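L-threonine 3-dehydrogenase (PDB 7OL1) probably catalyses the oxidation of L-threonine at its hydroxyl-bearing carbon, as a dehydrogenase of the NAD(P)-dependent epimerase/dehydratase family. Local coordinates at residues A[175-178]-A[179-183]; A[325-328]-A[329-333]. All blocks are in the same frame, centred on the assembly; numbering follows the deposited sequence.

Interaction 1 (A[175-178]-A[179-183])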
# COMPACT_ATOMS: atom_id res chain seq x y z
N ASP A 175 -6.86 2.09 7.77
CA ASP A 175 -6.41 2.99 8.87
C ASP A 175 -6.72 4.44 8.47
O ASP A 175 -7.14 5.20 9.36
CB ASP A 175 -4.96 2.77 9.32
CG ASP A 175 -4.75 1.55 10.23
OD1 ASP A 175 -5.73 0.83 10.55
OD2 ASP A 175 -3.58 1.30 10.58
N TYR A 176 -6.59 4.81 7.19
CA TYR A 176 -6.90 6.20 6.73
C TYR A 176 -8.37 6.52 7.01
O TYR A 176 -8.63 7.67 7.41
CB TYR A 176 -6.57 6.43 5.26
CG TYR A 176 -6.98 7.79 4.73
CD1 TYR A 176 -6.16 8.90 4.92
CD2 TYR A 176 -8.15 7.99 4.00
CE1 TYR A 176 -6.50 10.15 4.44
CE2 TYR A 176 -8.52 9.24 3.52
CZ TYR A 176 -7.69 10.35 3.75
OH TYR A 176 -7.99 11.63 3.31
N TYR A 177 -9.30 5.58 6.81
CA TYR A 177 -10.75 5.86 6.93
C TYR A 177 -11.03 6.12 8.41
O TYR A 177 -11.87 7.01 8.73
CB TYR A 177 -11.60 4.79 6.21
CG TYR A 177 -11.89 5.15 4.77
CD1 TYR A 177 -10.96 4.95 3.76
CD2 TYR A 177 -13.07 5.79 4.43
CE1 TYR A 177 -11.20 5.35 2.46
CE2 TYR A 177 -13.33 6.18 3.13
CZ TYR A 177 -12.40 5.96 2.14
OH TYR A 177 -12.68 6.35 0.87
N HIS A 178 -10.29 5.45 9.31
CA HIS A 178 -10.40 5.71 10.77
C HIS A 178 -9.75 7.05 11.14
O HIS A 178 -10.40 7.89 11.80
CB HIS A 178 -9.78 4.59 11.60
CG HIS A 178 -9.84 4.92 13.05
ND1 HIS A 178 -11.04 4.91 13.74
CD2 HIS A 178 -8.88 5.34 13.91
CE1 HIS A 178 -10.82 5.29 14.98
NE2 HIS A 178 -9.51 5.57 15.10
N SER A 179 -8.50 7.28 10.74
CA SER A 179 -7.73 8.47 11.19
C SER A 179 -8.41 9.74 10.68
O SER A 179 -8.32 10.76 11.34
CB SER A 179 -6.25 8.36 10.83
OG SER A 179 -5.96 8.63 9.47
N LYS A 180 -9.08 9.67 9.54
CA LYS A 180 -9.49 10.87 8.79
C LYS A 180 -10.99 11.07 8.95
O LYS A 180 -11.36 12.23 9.03
CB LYS A 180 -9.12 10.74 7.31
CG LYS A 180 -9.64 11.87 6.41
CD LYS A 180 -8.77 13.11 6.43
CE LYS A 180 -9.33 14.25 5.61
NZ LYS A 180 -8.26 15.20 5.21
N PHE A 181 -11.81 10.00 8.96
CA PHE A 181 -13.31 10.08 8.90
C PHE A 181 -13.96 9.45 10.13
O PHE A 181 -15.19 9.53 10.26
CB PHE A 181 -13.88 9.39 7.65
CG PHE A 181 -13.42 10.03 6.38
CD1 PHE A 181 -13.57 11.40 6.19
CD2 PHE A 181 -12.78 9.30 5.40
CE1 PHE A 181 -13.10 12.00 5.04
CE2 PHE A 181 -12.31 9.91 4.25
CZ PHE A 181 -12.48 11.25 4.07
N GLY A 182 -13.18 8.77 10.97
CA GLY A 182 -13.69 8.14 12.19
C GLY A 182 -14.45 6.86 11.93
O GLY A 182 -15.17 6.41 12.85
N VAL A 183 -14.27 6.22 10.77
CA VAL A 183 -14.94 4.91 10.50
C VAL A 183 -14.36 3.87 11.47
O VAL A 183 -13.12 3.82 11.61
CB VAL A 183 -14.74 4.50 9.03
CG1 VAL A 183 -15.48 3.21 8.71
CG2 VAL A 183 -15.14 5.60 8.07
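Y177 O is gripped by two backbone donors at the C-terminal end of helix 162-181: F181 N at 3.0 Å and V183 N at 3.2 Å, reaching it from opposite faces of the carbonyl plane. This helix end makes the turn of a beta-alpha-beta crossover of the Rossmann fold, leading into strand 184-194. G182 takes a positive phi (76°), which suits glycine, and ends the helical path while G182 N still bonds H178 O.

Before the turn, the side chains gather into an aromatic cluster of Y176, Y177 and F181. Y177 and F181 run side by side, CD2 to CD2, with F181 CE2 over a face of the Y177 ring. The aliphatic part of K180 packs between two rings: CB makes a CH-pi contact over one face of Y176, 3.9 Å from the ring centroid, and CG lies over the centre of F181. The hydroxyls are satisfied by partners beyond the turn: Y177 OH bonds E124 on helix 108-129, and Y176 OH bonds E105 of the second subunit, placing the cluster at the dimer interface.

With CG anti to the backbone N (chi1 177°), the H178 imidazole swings beside the departing chain, where ND1 donates to V183 O at 3.2 Å, the oxygen lying in the ring plane.

Interaction 2 (A[325-328]-A[329-333])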
# COMPACT_ATOMS: atom_id res chain seq x y z
N THR A 325 -5.10 -31.65 16.36
CA THR A 325 -4.91 -32.98 15.72
C THR A 325 -5.98 -33.97 16.20
O THR A 325 -6.53 -34.70 15.36
CB THR A 325 -3.50 -33.53 15.97
OG1 THR A 325 -2.54 -32.58 15.51
CG2 THR A 325 -3.26 -34.85 15.27
N LYS A 326 -6.30 -34.00 17.50
CA LYS A 326 -7.34 -34.92 18.03
C LYS A 326 -8.67 -34.58 17.34
O LYS A 326 -9.22 -35.46 16.64
CB LYS A 326 -7.43 -34.86 19.56
CG LYS A 326 -7.94 -36.13 20.23
CD LYS A 326 -8.35 -35.98 21.70
CE LYS A 326 -7.20 -35.64 22.61
NZ LYS A 326 -7.53 -34.51 23.50
N ASP A 327 -9.11 -33.32 17.48
CA ASP A 327 -10.41 -32.82 16.97
C ASP A 327 -10.53 -32.98 15.45
O ASP A 327 -11.65 -33.19 14.99
CB ASP A 327 -10.64 -31.34 17.30
CG ASP A 327 -12.10 -30.96 17.30
OD1 ASP A 327 -12.81 -31.43 18.21
OD2 ASP A 327 -12.52 -30.21 16.38
N MET A 328 -9.43 -32.88 14.70
CA MET A 328 -9.50 -32.98 13.22
C MET A 328 -9.83 -34.43 12.83
O MET A 328 -10.64 -34.63 11.90
CB MET A 328 -8.21 -32.53 12.54
CG MET A 328 -8.15 -31.03 12.37
SD MET A 328 -9.40 -30.40 11.20
CE MET A 328 -8.61 -30.85 9.65
N LEU A 329 -9.27 -35.40 13.55
CA LEU A 329 -9.40 -36.83 13.18
C LEU A 329 -10.78 -37.34 13.63
O LEU A 329 -11.34 -38.18 12.91
CB LEU A 329 -8.23 -37.60 13.79
CG LEU A 329 -6.85 -37.20 13.26
CD1 LEU A 329 -5.72 -37.86 14.04
CD2 LEU A 329 -6.72 -37.54 11.78
N GLU A 330 -11.35 -36.80 14.71
CA GLU A 330 -12.77 -37.01 15.10
C GLU A 330 -13.68 -36.47 13.98
O GLU A 330 -14.46 -37.28 13.42
CB GLU A 330 -13.12 -36.32 16.41
CG GLU A 330 -12.37 -36.84 17.62
CD GLU A 330 -12.68 -36.12 18.92
OE1 GLU A 330 -13.78 -35.51 19.04
OE2 GLU A 330 -11.81 -36.15 19.82
N LYS A 331 -13.57 -35.17 13.68
CA LYS A 331 -14.49 -34.40 12.78
C LYS A 331 -14.34 -34.87 11.32
O LYS A 331 -15.30 -34.64 10.54
CB LYS A 331 -14.25 -32.89 12.88
CG LYS A 331 -15.16 -32.10 13.82
CD LYS A 331 -14.98 -32.43 15.27
CE LYS A 331 -16.14 -32.00 16.14
NZ LYS A 331 -15.92 -30.66 16.71
N LEU A 332 -13.22 -35.51 10.95
CA LEU A 332 -13.04 -36.08 9.58
C LEU A 332 -13.55 -37.53 9.50
O LEU A 332 -13.60 -38.06 8.38
CB LEU A 332 -11.56 -36.00 9.19
CG LEU A 332 -11.05 -34.63 8.74
CD1 LEU A 332 -9.60 -34.74 8.29
CD2 LEU A 332 -11.89 -34.05 7.61
N SER A 333 -13.88 -38.16 10.64
CA SER A 333 -14.42 -39.55 10.70
C SER A 333 -15.95 -39.50 10.72
O SER A 333 -16.56 -40.16 9.86
CB SER A 333 -13.87 -40.31 11.88
OG SER A 333 -12.69 -40.98 11.48
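Local contacts one helical turn apart link T325-M328 to L329-S333 on helix 321-334, near the C terminus, where one side packs against helix 207-217 and the other carries charge. On the charged side D327 and K331 form a salt bridge, long and weak, with D327 OD2 to K331 NZ at 3.4 Å. D327 holds CG anti to the backbone N (chi1 -157°), and the K331 chain, bent at chi2 and chi4, crosses it obliquely so that NZ lies almost equally near both carboxylate oxygens. D327 OD2 also bonds Y235 OH, which helps fix the carboxylate. E330 OE1 lies 4.3 Å from D327 OD1, a like-charge neighbour that the lysine may partly offset.

On the apolar side T325 CG2 and L329 CD1 meet at 4.1 Å, and M328 CE and L332 CD1 at 4.2 Å. M328 and L332 pack on Y212 and L329 on L216, all apolar or aromatic. T325 is buried, yet its OG1 bonds L321 O one turn back and Y212 OH. Backbone bonds hold the turn, E330 N to K326 O (3.2 Å) and L332 N to M328 O (2.9 Å). Such a division of faces, with i to i+4 pairs on each, is characteristic of an amphipathic surface helix.

Following the chain from the N terminus, interaction 1 comes first, where helix 162-181 ends and the chain turns into strand 184-194 of the large, mainly parallel sheet. Interaction 2 follows much later, on the closing helix 321-334. Each is local, between residues a few positions apart, so neither closes a long loop; they stand in series and neither nest nor cross. The centres of interaction 1 and interaction 2 lie about 43 Å apart, on opposite sides of the chain's centre. The nearest atoms of interaction 1 and interaction 2 are about 31 Å apart. The 175-183 contact ties the end of helix 162-181 to helix 108-129 within the Rossmann fold and to the second subunit, whereas the 325-333 contact seats the last helix on helix 207-217 within one subunit.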